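Local atomic coordinates of soluble epoxide hydrolase (Bacillus megaterium, PDB entry 4INZ), a protein that is a soluble, single-chain enzyme of the epoxide hydrolase group, built on the alpha/beta hydrolase fold of a central beta-sheet flanked by helices. Residues 48-53 with 69-74; 74-79 with 208-213; 133-138 with 296-301; 245-250 with 271-276. The protein carries 1 engineered substitution. One frame throughout, in Å; residues are numbered along the deposited sequence.

Interaction 1. Residues 48-53 with 69-74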
loop_
_atom_site.group_PDB
_atom_site.type_symbol
_atom_site.label_atom_id
_atom_site.label_comp_id
_atom_site.label_asym_id
_atom_site.label_seq_id
_atom_site.Cartn_x
_atom_site.Cartn_y
_atom_site.Cartn_z
ATOM N N PRO A 48 -6.684 0.276 -6.067
ATOM C CA PRO A 48 -7.809 -0.567 -5.668
ATOM C C PRO A 48 -7.442 -2.033 -5.803
ATOM O O PRO A 48 -8.232 -2.822 -6.328
ATOM C CB PRO A 48 -8.844 -0.234 -6.735
ATOM C CG PRO A 48 -8.004 -0.119 -7.979
ATOM C CD PRO A 48 -6.656 0.447 -7.532
ATOM N N ASP A 49 -6.253 -2.394 -5.340
ATOM C CA ASP A 49 -5.778 -3.764 -5.471
ATOM C C ASP A 49 -6.180 -4.595 -4.260
ATOM O O ASP A 49 -7.171 -4.304 -3.601
ATOM C CB ASP A 49 -4.261 -3.761 -5.651
ATOM C CG ASP A 49 -3.819 -2.791 -6.728
ATOM O OD1 ASP A 49 -4.157 -3.029 -7.904
ATOM O OD2 ASP A 49 -3.159 -1.783 -6.400
ATOM N N PHE A 50 -5.405 -5.637 -3.990
ATOM C CA PHE A 50 -5.643 -6.522 -2.857
ATOM C C PHE A 50 -4.469 -7.482 -2.776
ATOM O O PHE A 50 -3.473 -7.285 -3.457
ATOM C CB PHE A 50 -6.994 -7.260 -2.977
ATOM C CG PHE A 50 -7.092 -8.221 -4.144
ATOM C CD1 PHE A 50 -6.993 -7.773 -5.457
ATOM C CD2 PHE A 50 -7.350 -9.568 -3.921
ATOM C CE1 PHE A 50 -7.113 -8.658 -6.529
ATOM C CE2 PHE A 50 -7.478 -10.468 -4.986
ATOM C CZ PHE A 50 -7.362 -10.010 -6.292
ATOM N N SER A 51 -4.575 -8.513 -1.944
ATOM C CA SER A 51 -3.436 -9.394 -1.698
ATOM C C SER A 51 -2.800 -9.950 -2.975
ATOM O O SER A 51 -1.582 -10.162 -3.033
ATOM C CB SER A 51 -3.847 -10.533 -0.760
ATOM O OG SER A 51 -5.009 -11.184 -1.258
ATOM N N HIS A 52 -3.619 -10.179 -3.996
ATOM C CA HIS A 52 -3.149 -10.811 -5.232
ATOM C C HIS A 52 -2.051 -10.001 -5.935
ATOM O O HIS A 52 -1.277 -10.553 -6.715
ATOM C CB HIS A 52 -4.339 -11.025 -6.179
ATOM C CG HIS A 52 -4.026 -11.832 -7.401
ATOM N ND1 HIS A 52 -3.738 -13.180 -7.352
ATOM C CD2 HIS A 52 -3.998 -11.488 -8.711
ATOM C CE1 HIS A 52 -3.528 -13.628 -8.580
ATOM N NE2 HIS A 52 -3.682 -12.623 -9.424
ATOM N N ILE A 53 -1.971 -8.698 -5.670
ATOM C CA ILE A 53 -0.970 -7.891 -6.374
ATOM C C ILE A 53 0.449 -8.374 -6.051
ATOM O O ILE A 53 1.389 -8.145 -6.820
ATOM C CB ILE A 53 -1.113 -6.374 -6.102
ATOM C CG1 ILE A 53 -0.276 -5.575 -7.110
ATOM C CG2 ILE A 53 -0.710 -6.024 -4.656
ATOM C CD1 ILE A 53 -0.623 -4.107 -7.131
ATOM N N ALA A 69 0.217 -11.992 2.638
ATOM C CA ALA A 69 -0.337 -10.798 2.003
ATOM C C ALA A 69 -1.749 -10.555 2.522
ATOM O O ALA A 69 -2.649 -11.372 2.318
ATOM C CB ALA A 69 -0.333 -10.941 0.470
ATOM N N LEU A 70 -1.929 -9.430 3.209
ATOM C CA LEU A 70 -3.191 -9.099 3.859
ATOM C C LEU A 70 -4.161 -8.411 2.898
ATOM O O LEU A 70 -3.749 -7.593 2.076
ATOM C CB LEU A 70 -2.916 -8.175 5.045
ATOM C CG LEU A 70 -4.054 -7.785 5.987
ATOM C CD1 LEU A 70 -4.603 -9.019 6.694
ATOM C CD2 LEU A 70 -3.530 -6.776 7.005
ATOM N N ASP A 71 -5.447 -8.748 3.004
ATOM C CA ASP A 71 -6.489 -7.916 2.412
ATOM C C ASP A 71 -6.900 -6.892 3.461
ATOM O O ASP A 71 -7.440 -7.260 4.509
ATOM C CB ASP A 71 -7.713 -8.746 2.002
ATOM C CG ASP A 71 -7.456 -9.632 0.787
ATOM O OD1 ASP A 71 -6.596 -9.294 -0.059
ATOM O OD2 ASP A 71 -8.155 -10.659 0.663
ATOM N N LEU A 72 -6.623 -5.616 3.202
ATOM C CA LEU A 72 -6.982 -4.559 4.150
ATOM C C LEU A 72 -8.488 -4.537 4.415
ATOM O O LEU A 72 -9.276 -4.970 3.578
ATOM C CB LEU A 72 -6.524 -3.201 3.625
ATOM C CG LEU A 72 -5.019 -3.034 3.418
ATOM C CD1 LEU A 72 -4.718 -1.642 2.850
ATOM C CD2 LEU A 72 -4.257 -3.265 4.724
ATOM N N ARG A 73 -8.888 -4.017 5.572
ATOM C CA ARG A 73 -10.308 -3.964 5.898
ATOM C C ARG A 73 -11.061 -3.268 4.773
ATOM O O ARG A 73 -10.590 -2.267 4.217
ATOM C CB ARG A 73 -10.572 -3.288 7.255
ATOM C CG ARG A 73 -10.067 -1.850 7.380
ATOM C CD ARG A 73 -10.567 -1.196 8.667
ATOM N NE ARG A 73 -10.152 -1.911 9.873
ATOM C CZ ARG A 73 -10.893 -1.997 10.978
ATOM N NH1 ARG A 73 -12.081 -1.409 11.034
ATOM N NH2 ARG A 73 -10.447 -2.664 12.036
ATOM N N GLY A 74 -12.217 -3.820 4.423
ATOM C CA GLY A 74 -13.018 -3.273 3.348
ATOM C C GLY A 74 -12.732 -3.901 1.993
ATOM O O GLY A 74 -13.549 -3.797 1.089
#
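S51 grips one oxygen of D71 with two donors, tying the loop that begins at the proline of the HGXP motif of epoxide hydrolases, in an alpha/beta hydrolase fold, to the end of strand 66-70. The backbone N of S51 lies 2.9 Å from D71 OD1 and meets it almost in line with the C-O bond. The hydroxyl OG of S51 gives a second, shorter bond of 2.7 Å to D71 OD1, arriving on the syn side but 33° out of the carboxylate plane. Both donors can serve one acceptor because OG sits between the N and the carbonyl carbon of S51 (chi1 52°), on the same side as its own N-H. Together with H31 ND1 and N76 ND2 on OD2, the two bonds hold the carboxylate's rotation. S51 CB also touches A69 CB, at 3.7 Å. F50 lies alongside D71, whose OD1 stands at the ring edge, 3.9 Å from F50 CD2, and the ring continues past it to Y204 of helix 198-210. One step further out, the loop is shaped by the cis peptide before P48 and by the 3-10 segment that S51 begins. The first bond of that turn runs from I53 N to F50 O (3.0 Å), while H52 CB sits 3.2 Å above one face of the F50 ring, offset toward its rim.

Interaction 2. Residues 74-79 with 208-213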
loop_
_atom_site.group_PDB
_atom_site.type_symbol
_atom_site.label_atom_id
_atom_site.label_comp_id
_atom_site.label_asym_id
_atom_site.label_seq_id
_atom_site.Cartn_x
_atom_site.Cartn_y
_atom_site.Cartn_z
ATOM N N GLY A 74 -12.217 -3.820 4.423
ATOM C CA GLY A 74 -13.018 -3.273 3.348
ATOM C C GLY A 74 -12.732 -3.901 1.993
ATOM O O GLY A 74 -13.549 -3.797 1.089
ATOM N N TYR A 75 -11.578 -4.554 1.858
ATOM C CA TYR A 75 -11.143 -5.122 0.578
ATOM C C TYR A 75 -11.392 -6.622 0.430
ATOM O O TYR A 75 -11.206 -7.391 1.377
ATOM C CB TYR A 75 -9.642 -4.888 0.375
ATOM C CG TYR A 75 -9.261 -3.499 -0.071
ATOM C CD1 TYR A 75 -9.168 -2.454 0.842
ATOM C CD2 TYR A 75 -8.967 -3.234 -1.409
ATOM C CE1 TYR A 75 -8.790 -1.178 0.432
ATOM C CE2 TYR A 75 -8.594 -1.969 -1.818
ATOM C CZ TYR A 75 -8.513 -0.944 -0.895
ATOM O OH TYR A 75 -8.138 0.315 -1.306
ATOM N N ASN A 76 -11.768 -7.027 -0.784
ATOM C CA ASN A 76 -11.913 -8.440 -1.128
ATOM C C ASN A 76 -12.735 -9.182 -0.076
ATOM O O ASN A 76 -13.879 -8.814 0.190
ATOM C CB ASN A 76 -10.527 -9.084 -1.309
ATOM C CG ASN A 76 -10.589 -10.461 -1.949
ATOM O OD1 ASN A 76 -11.484 -10.752 -2.739
ATOM N ND2 ASN A 76 -9.636 -11.320 -1.601
ATOM N N LEU A 77 -12.153 -10.210 0.533
ATOM C CA LEU A 77 -12.895 -11.040 1.485
ATOM C C LEU A 77 -12.811 -10.555 2.934
ATOM O O LEU A 77 -13.426 -11.137 3.831
ATOM C CB LEU A 77 -12.449 -12.500 1.374
ATOM C CG LEU A 77 -12.811 -13.176 0.045
ATOM C CD1 LEU A 77 -12.062 -14.501 -0.123
ATOM C CD2 LEU A 77 -14.323 -13.382 -0.102
ATOM N N SER A 78 -12.057 -9.488 3.169
ATOM C CA SER A 78 -11.977 -8.938 4.515
ATOM C C SER A 78 -13.279 -8.262 4.901
ATOM O O SER A 78 -14.026 -7.802 4.042
ATOM C CB SER A 78 -10.800 -7.963 4.639
ATOM O OG SER A 78 -9.584 -8.682 4.623
ATOM N N GLU A 79 -13.539 -8.207 6.202
ATOM C CA GLU A 79 -14.732 -7.571 6.723
ATOM C C GLU A 79 -14.854 -6.127 6.239
ATOM O O GLU A 79 -13.845 -5.456 5.986
ATOM C CB GLU A 79 -14.721 -7.635 8.253
ATOM C CG GLU A 79 -15.985 -7.138 8.908
ATOM C CD GLU A 79 -16.161 -7.674 10.319
ATOM O OE1 GLU A 79 -15.430 -8.615 10.701
ATOM O OE2 GLU A 79 -17.035 -7.155 11.043
ATOM N N TRP A 208 -13.396 -7.189 -6.440
ATOM C CA TRP A 208 -14.289 -6.032 -6.420
ATOM C C TRP A 208 -15.734 -6.432 -6.108
ATOM O O TRP A 208 -16.457 -5.704 -5.414
ATOM C CB TRP A 208 -14.178 -5.256 -7.732
ATOM C CG TRP A 208 -12.806 -4.651 -7.890
ATOM C CD1 TRP A 208 -11.964 -4.261 -6.883
ATOM C CD2 TRP A 208 -12.111 -4.404 -9.112
ATOM N NE1 TRP A 208 -10.791 -3.768 -7.410
ATOM C CE2 TRP A 208 -10.856 -3.851 -8.778
ATOM C CE3 TRP A 208 -12.431 -4.587 -10.463
ATOM C CZ2 TRP A 208 -9.920 -3.480 -9.745
ATOM C CZ3 TRP A 208 -11.496 -4.217 -11.426
ATOM C CH2 TRP A 208 -10.256 -3.672 -11.057
ATOM N N GLU A 209 -16.142 -7.593 -6.610
ATOM C CA GLU A 209 -17.466 -8.138 -6.312
ATOM C C GLU A 209 -17.582 -8.458 -4.830
ATOM O O GLU A 209 -18.631 -8.250 -4.222
ATOM C CB GLU A 209 -17.713 -9.417 -7.115
ATOM C CG GLU A 209 -17.747 -9.210 -8.618
ATOM C CD GLU A 209 -19.151 -9.057 -9.186
ATOM O OE1 GLU A 209 -20.144 -9.092 -8.424
ATOM O OE2 GLU A 209 -19.255 -8.902 -10.418
ATOM N N ASN A 210 -16.503 -8.985 -4.258
ATOM C CA ASN A 210 -16.495 -9.400 -2.852
ATOM C C ASN A 210 -16.237 -8.248 -1.879
ATOM O O ASN A 210 -16.740 -8.244 -0.750
ATOM C CB ASN A 210 -15.451 -10.508 -2.639
ATOM C CG ASN A 210 -15.854 -11.816 -3.300
ATOM O OD1 ASN A 210 -17.035 -12.154 -3.335
ATOM N ND2 ASN A 210 -14.874 -12.558 -3.821
ATOM N N GLY A 211 -15.458 -7.273 -2.327
ATOM C CA GLY A 211 -15.082 -6.140 -1.501
ATOM C C GLY A 211 -16.148 -5.067 -1.511
ATOM O O GLY A 211 -17.235 -5.274 -2.038
ATOM N N SER A 212 -15.825 -3.912 -0.934
ATOM C CA SER A 212 -16.746 -2.784 -0.881
ATOM C C SER A 212 -16.076 -1.515 -1.385
ATOM O O SER A 212 -15.127 -1.013 -0.773
ATOM C CB SER A 212 -17.235 -2.554 0.544
ATOM O OG SER A 212 -17.907 -1.306 0.638
ATOM N N VAL A 213 -16.574 -0.987 -2.495
ATOM C CA VAL A 213 -16.039 0.260 -3.018
ATOM C C VAL A 213 -16.257 1.390 -2.013
ATOM O O VAL A 213 -15.405 2.265 -1.859
ATOM C CB VAL A 213 -16.642 0.610 -4.390
ATOM C CG1 VAL A 213 -16.233 2.023 -4.807
ATOM C CG2 VAL A 213 -16.187 -0.408 -5.425
HETATM O O HOH W 1 -11.884 -12.998 -4.177
#
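With CG anti to the backbone N (chi1 -168°), N76 brings its side chain alongside that of N210, whose CG is anti to the carbonyl carbon (chi1 -69°). The side chains point the same way, their amide planes 41° apart, and a water spans them. It donates to N76 OD1 at 2.7 Å and accepts from N210 ND2 at 3.0 Å. The other end of the N76 amide, ND2, is held by D71 OD2, so this side chain is fixed from two directions. L77 runs alongside N210 at the surface, its CD2 3.8 Å from N210 ND2. N76 and L77 are the central residues of a type II' turn from Y75 to S78, which sets the backbone of N76 against the end of helix 198-210. There G211 leaves the helical path, and its CA makes a C-H...O contact with N76 O at 3.4 Å. The direct bond between the backbones follows at once: S212 N donates to G74 O at 3.0 Å. S212 also starts the next helix as its N-cap, with OG bonded to S215 N. One awkward pair remains, N76 O and N210 O, two acceptors only 3.1 Å apart. K80 NZ hydrogen-bonds to N210 O and, weakly, to N76 O. The ammonium group therefore probably offsets the repulsion between the two carbonyls, so that a lysine, a water and one backbone hydrogen bond together join the turn to the helix end.

Interaction 3. Residues 133-138 with 296-301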
loop_
_atom_site.group_PDB
_atom_site.type_symbol
_atom_site.label_atom_id
_atom_site.label_comp_id
_atom_site.label_asym_id
_atom_site.label_seq_id
_atom_site.Cartn_x
_atom_site.Cartn_y
_atom_site.Cartn_z
ATOM N N LYS A 133 12.809 -4.749 8.809
ATOM C CA LYS A 133 13.189 -3.997 7.626
ATOM C C LYS A 133 11.917 -3.600 6.903
ATOM O O LYS A 133 10.907 -4.310 6.973
ATOM C CB LYS A 133 14.051 -4.843 6.685
ATOM C CG LYS A 133 15.390 -5.298 7.249
ATOM C CD LYS A 133 16.222 -5.934 6.143
ATOM C CE LYS A 133 17.630 -6.240 6.602
ATOM N NZ LYS A 133 17.639 -7.368 7.545
ATOM N N LEU A 134 11.973 -2.474 6.201
ATOM C CA LEU A 134 10.832 -1.968 5.451
ATOM C C LEU A 134 11.168 -1.887 3.970
ATOM O O LEU A 134 12.208 -1.337 3.594
ATOM C CB LEU A 134 10.435 -0.581 5.963
ATOM C CG LEU A 134 9.310 0.121 5.205
ATOM C CD1 LEU A 134 7.991 -0.608 5.431
ATOM C CD2 LEU A 134 9.206 1.595 5.637
ATOM N N ILE A 135 10.292 -2.446 3.134
ATOM C CA ILE A 135 10.425 -2.318 1.692
ATOM C C ILE A 135 9.201 -1.575 1.187
ATOM O O ILE A 135 8.075 -2.070 1.296
ATOM C CB ILE A 135 10.519 -3.691 1.007
ATOM C CG1 ILE A 135 11.700 -4.483 1.574
ATOM C CG2 ILE A 135 10.638 -3.523 -0.507
ATOM C CD1 ILE A 135 11.863 -5.876 0.975
ATOM N N ALA A 136 9.419 -0.369 0.666
ATOM C CA ALA A 136 8.314 0.485 0.254
ATOM C C ALA A 136 8.321 0.725 -1.250
ATOM O O ALA A 136 9.341 1.127 -1.811
ATOM C CB ALA A 136 8.381 1.809 0.988
ATOM N N PHE A 137 7.173 0.484 -1.884
ATOM C CA PHE A 137 6.963 0.805 -3.297
ATOM C C PHE A 137 6.249 2.155 -3.422
ATOM O O PHE A 137 6.043 2.844 -2.424
ATOM C CB PHE A 137 6.150 -0.311 -3.986
ATOM C CG PHE A 137 6.881 -1.620 -4.071
ATOM C CD1 PHE A 137 7.526 -1.996 -5.249
ATOM C CD2 PHE A 137 6.939 -2.476 -2.972
ATOM C CE1 PHE A 137 8.217 -3.208 -5.329
ATOM C CE2 PHE A 137 7.636 -3.683 -3.042
ATOM C CZ PHE A 137 8.271 -4.054 -4.219
ATOM N N ASN A 138 5.876 2.536 -4.642
ATOM C CA ASN A 138 5.207 3.819 -4.867
ATOM C C ASN A 138 4.112 4.098 -3.845
ATOM O O ASN A 138 3.219 3.281 -3.659
ATOM C CB ASN A 138 4.610 3.871 -6.275
ATOM C CG ASN A 138 5.666 3.899 -7.340
ATOM O OD1 ASN A 138 5.757 4.852 -8.123
ATOM N ND2 ASN A 138 6.499 2.869 -7.363
ATOM N N ASN A 296 14.848 -9.170 -7.564
ATOM C CA ASN A 296 16.298 -9.182 -7.412
ATOM C C ASN A 296 16.787 -8.051 -6.511
ATOM O O ASN A 296 17.756 -8.215 -5.769
ATOM C CB ASN A 296 16.996 -9.157 -8.770
ATOM C CG ASN A 296 16.948 -10.506 -9.463
ATOM O OD1 ASN A 296 16.752 -11.537 -8.815
ATOM N ND2 ASN A 296 17.118 -10.507 -10.782
ATOM N N VAL A 297 16.105 -6.910 -6.573
ATOM C CA VAL A 297 16.431 -5.783 -5.702
ATOM C C VAL A 297 16.054 -6.103 -4.252
ATOM O O VAL A 297 16.804 -5.789 -3.318
ATOM C CB VAL A 297 15.736 -4.479 -6.164
ATOM C CG1 VAL A 297 15.934 -3.365 -5.128
ATOM C CG2 VAL A 297 16.292 -4.045 -7.528
ATOM N N MET A 298 14.904 -6.747 -4.066
ATOM C CA MET A 298 14.495 -7.152 -2.726
ATOM C C MET A 298 15.526 -8.093 -2.119
ATOM O O MET A 298 15.941 -7.899 -0.982
ATOM C CB MET A 298 13.102 -7.788 -2.733
ATOM C CG MET A 298 12.000 -6.793 -3.067
ATOM S SD MET A 298 10.371 -7.565 -3.225
ATOM C CE MET A 298 10.131 -8.211 -1.565
ATOM N N TRP A 299 15.951 -9.101 -2.879
ATOM C CA TRP A 299 16.990 -10.014 -2.399
ATOM C C TRP A 299 18.260 -9.252 -2.046
ATOM O O TRP A 299 18.881 -9.487 -1.002
ATOM C CB TRP A 299 17.326 -11.077 -3.447
ATOM C CG TRP A 299 16.415 -12.264 -3.415
ATOM C CD1 TRP A 299 15.655 -12.749 -4.443
ATOM C CD2 TRP A 299 16.167 -13.118 -2.295
ATOM N NE1 TRP A 299 14.953 -13.855 -4.032
ATOM C CE2 TRP A 299 15.246 -14.102 -2.716
ATOM C CE3 TRP A 299 16.627 -13.144 -0.975
ATOM C CZ2 TRP A 299 14.780 -15.107 -1.862
ATOM C CZ3 TRP A 299 16.163 -14.150 -0.127
ATOM C CH2 TRP A 299 15.252 -15.114 -0.577
ATOM N N ASN A 300 18.653 -8.343 -2.927
ATOM C CA ASN A 300 19.871 -7.581 -2.702
ATOM C C ASN A 300 19.816 -6.854 -1.357
ATOM O O ASN A 300 20.768 -6.883 -0.567
ATOM C CB ASN A 300 20.095 -6.590 -3.839
ATOM C CG ASN A 300 21.442 -5.921 -3.758
ATOM O OD1 ASN A 300 22.478 -6.538 -4.042
ATOM N ND2 ASN A 300 21.444 -4.648 -3.372
ATOM N N PHE A 301 18.685 -6.210 -1.106
ATOM C CA PHE A 301 18.436 -5.504 0.142
ATOM C C PHE A 301 18.432 -6.435 1.355
ATOM O O PHE A 301 19.092 -6.166 2.368
ATOM C CB PHE A 301 17.091 -4.773 0.040
ATOM C CG PHE A 301 16.619 -4.185 1.333
ATOM C CD1 PHE A 301 17.328 -3.158 1.946
ATOM C CD2 PHE A 301 15.456 -4.639 1.928
ATOM C CE1 PHE A 301 16.883 -2.607 3.134
ATOM C CE2 PHE A 301 15.005 -4.091 3.127
ATOM C CZ PHE A 301 15.717 -3.077 3.724
#
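Strand 133-137 and helix 296-301 run nearly antiparallel, their directions 157° apart and their axes 10.5 Å at closest, with CA of I135 nearest to CA of M298. No hydrogen bond crosses the contact, which is made mainly by side chains. F301 reaches in from the helix with CG anti to its backbone N (chi1 171°), and its ring slides past both K133 and I135, which come from the strand in the opposite direction. CE2 of that ring lies 3.7 Å from I135 CG1 and equally 3.7 Å from K133 CD, while F301 CZ also sits 3.8 Å from K133 CB. K133 thus offers the aliphatic part of its chain to the ring and carries NZ on beyond it. Between these two neighbours CZ of F301 comes within 3.9 Å of L134 O. I135 is crossed at about a right angle by M298, whose chain bends at its last torsion (chi3 63°) so that CE turns back to I135 CD1, 3.9 Å away. M298 SD meets the next strand residue on this face: it stands near the plane of the F137 ring, at the edge, 4.2 Å from F137 CZ. The same helix residues also reach the neighbouring strand, M298 on I251 and F301 on Q249. L134, pointing the other way, packs on L110 and V112. Alternate strand residues thus serve the two faces of the sheet, and the C-terminal helix 291-303 covers part of one of them, as in the layered helix-sheet-helix build of alpha/beta hydrolases.

Interaction 4. Residues 245-250 with 271-276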
loop_
_atom_site.group_PDB
_atom_site.type_symbol
_atom_site.label_atom_id
_atom_site.label_comp_id
_atom_site.label_asym_id
_atom_site.label_seq_id
_atom_site.Cartn_x
_atom_site.Cartn_y
_atom_site.Cartn_z
ATOM N N ASN A 245 14.907 4.871 11.944
ATOM C CA ASN A 245 16.275 4.354 11.910
ATOM C C ASN A 245 16.491 2.923 11.404
ATOM O O ASN A 245 17.634 2.462 11.315
ATOM C CB ASN A 245 16.950 4.549 13.269
ATOM C CG ASN A 245 17.281 5.997 13.539
ATOM O OD1 ASN A 245 16.881 6.559 14.558
ATOM N ND2 ASN A 245 18.003 6.618 12.611
ATOM N N ILE A 246 15.412 2.227 11.062
ATOM C CA ILE A 246 15.533 0.853 10.583
ATOM C C ILE A 246 15.988 0.860 9.126
ATOM O O ILE A 246 15.895 1.883 8.456
ATOM C CB ILE A 246 14.194 0.109 10.698
ATOM C CG1 ILE A 246 13.168 0.730 9.748
ATOM C CG2 ILE A 246 13.696 0.140 12.148
ATOM C CD1 ILE A 246 11.827 0.030 9.742
ATOM N N PRO A 247 16.500 -0.277 8.633
ATOM C CA PRO A 247 16.901 -0.341 7.226
ATOM C C PRO A 247 15.679 -0.313 6.317
ATOM O O PRO A 247 14.717 -1.049 6.554
ATOM C CB PRO A 247 17.601 -1.703 7.118
ATOM C CG PRO A 247 17.947 -2.079 8.533
ATOM C CD PRO A 247 16.830 -1.514 9.355
ATOM N N VAL A 248 15.727 0.525 5.287
ATOM C CA VAL A 248 14.607 0.695 4.370
ATOM C C VAL A 248 15.071 0.610 2.920
ATOM O O VAL A 248 16.133 1.130 2.562
ATOM C CB VAL A 248 13.901 2.051 4.576
ATOM C CG1 VAL A 248 12.761 2.216 3.578
ATOM C CG2 VAL A 248 13.375 2.165 6.001
ATOM N N GLN A 249 14.266 -0.057 2.098
ATOM C CA GLN A 249 14.481 -0.106 0.659
ATOM C C GLN A 249 13.262 0.470 -0.041
ATOM O O GLN A 249 12.140 0.034 0.223
ATOM C CB GLN A 249 14.665 -1.548 0.184
ATOM C CG GLN A 249 14.707 -1.670 -1.345
ATOM C CD GLN A 249 16.056 -1.278 -1.924
ATOM O OE1 GLN A 249 17.099 -1.748 -1.464
ATOM N NE2 GLN A 249 16.042 -0.416 -2.932
ATOM N N ILE A 250 13.485 1.439 -0.931
ATOM C CA ILE A 250 12.436 1.955 -1.797
ATOM C C ILE A 250 12.590 1.330 -3.178
ATOM O O ILE A 250 13.703 1.246 -3.701
ATOM C CB ILE A 250 12.543 3.474 -1.999
ATOM C CG1 ILE A 250 12.583 4.215 -0.662
ATOM C CG2 ILE A 250 11.427 3.970 -2.911
ATOM C CD1 ILE A 250 11.543 3.795 0.302
ATOM N N VAL A 271 15.033 9.144 6.778
ATOM C CA VAL A 271 15.305 7.714 6.820
ATOM C C VAL A 271 16.770 7.476 6.470
ATOM O O VAL A 271 17.093 7.176 5.327
ATOM C CB VAL A 271 14.428 6.955 5.791
ATOM C CG1 VAL A 271 14.520 5.459 6.012
ATOM C CG2 VAL A 271 12.975 7.432 5.863
ATOM N N PRO A 272 17.667 7.621 7.458
ATOM C CA PRO A 272 19.116 7.628 7.205
ATOM C C PRO A 272 19.679 6.352 6.578
ATOM O O PRO A 272 20.626 6.426 5.788
ATOM C CB PRO A 272 19.714 7.840 8.602
ATOM C CG PRO A 272 18.628 8.513 9.376
ATOM C CD PRO A 272 17.349 7.920 8.864
ATOM N N ASN A 273 19.129 5.198 6.934
ATOM C CA ASN A 273 19.616 3.944 6.386
ATOM C C ASN A 273 18.684 3.476 5.288
ATOM O O ASN A 273 17.966 2.488 5.448
ATOM C CB ASN A 273 19.723 2.880 7.479
ATOM C CG ASN A 273 20.355 1.592 6.981
ATOM O OD1 ASN A 273 20.564 1.410 5.778
ATOM N ND2 ASN A 273 20.646 0.681 7.904
ATOM N N ILE A 274 18.695 4.193 4.172
ATOM C CA ILE A 274 17.776 3.899 3.084
ATOM C C ILE A 274 18.512 3.631 1.776
ATOM O O ILE A 274 19.587 4.196 1.518
ATOM C CB ILE A 274 16.778 5.056 2.877
ATOM C CG1 ILE A 274 15.561 4.588 2.070
ATOM C CG2 ILE A 274 17.471 6.252 2.231
ATOM C CD1 ILE A 274 14.388 5.539 2.146
ATOM N N SER A 275 17.932 2.751 0.964
ATOM C CA SER A 275 18.406 2.515 -0.393
ATOM C C SER A 275 17.237 2.737 -1.330
ATOM O O SER A 275 16.100 2.404 -0.992
ATOM C CB SER A 275 18.933 1.090 -0.561
ATOM O OG SER A 275 19.955 0.823 0.378
ATOM N N VAL A 276 17.511 3.302 -2.496
ATOM C CA VAL A 276 16.459 3.608 -3.459
ATOM C C VAL A 276 16.788 2.992 -4.812
ATOM O O VAL A 276 17.896 3.161 -5.321
ATOM C CB VAL A 276 16.302 5.125 -3.659
ATOM C CG1 VAL A 276 15.214 5.410 -4.682
ATOM C CG2 VAL A 276 15.985 5.821 -2.335
HETATM O O HOH W 2 19.343 0.469 10.995
HETATM O O HOH W 3 16.928 4.403 8.582
HETATM O O HOH W 4 18.963 0.359 2.871
#
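V248 O accepts the backbone N-H of S275 at 2.9 Å, is approached by the CA of I274, and probably accepts from a water that also bonds S275 OG, though this water has more acceptors in reach than protons to give. The pattern is that of a parallel beta-sheet, here the last two strands of the central sheet of the alpha/beta hydrolase fold. V248 uses its N as well, donating to N273 O (3.0 Å), so one residue bonds both neighbours of I274. The next bond is shorter and straighter: I250 N to S275 O, 2.8 Å with 174° at the hydrogen. V248, I250, I274 and V276 share one face of the sheet. I274 stretches CD1 to I250 CG1 at 3.6 Å, and V271, in the loop just before the strand, crosses V248 at about a right angle. There CG2 of V248 and CG1 of V271 are only 3.5 Å apart, tighter than ordinary van der Waals contact. V248, I250 and V271 pack against W121 of helix 115-126. Q249 and S275 occupy the other face, where helix 291-303 lies and where K304 NZ binds S275 OG. A bend at chi2 (79°) folds the Q249 chain back, so NE2 donates to I250 O at 3.0 Å from above the carbonyl plane, and OE1 passes over S275 CB. Before the strands begin, P247 lies against the amide of N273, and a water bridges the backbones: it donates to I246 O at 2.7 Å and accepts from N273 N at 2.9 Å.

In the fold
The four contacts form two pairs. Interactions 1 and 2 share G74, and their centres are about 9 Å apart; D71 serves both, its backbone O probably accepting a hydrogen bond from S78 OG at 2.6 Å. Interactions 3 and 4 have centres about 10 Å apart on neighbouring strands 131-137 and 248-253, where A136 N and Q249 O, 2.8 Å apart, probably bond; interaction 4 is nested in the chain loop that interaction 3 closes. Interactions 1, 3 and 4 all reach the central sheet. Interactions 2 and 4 lie on opposite sides of the chain's centre, their own centres about 33 Å apart.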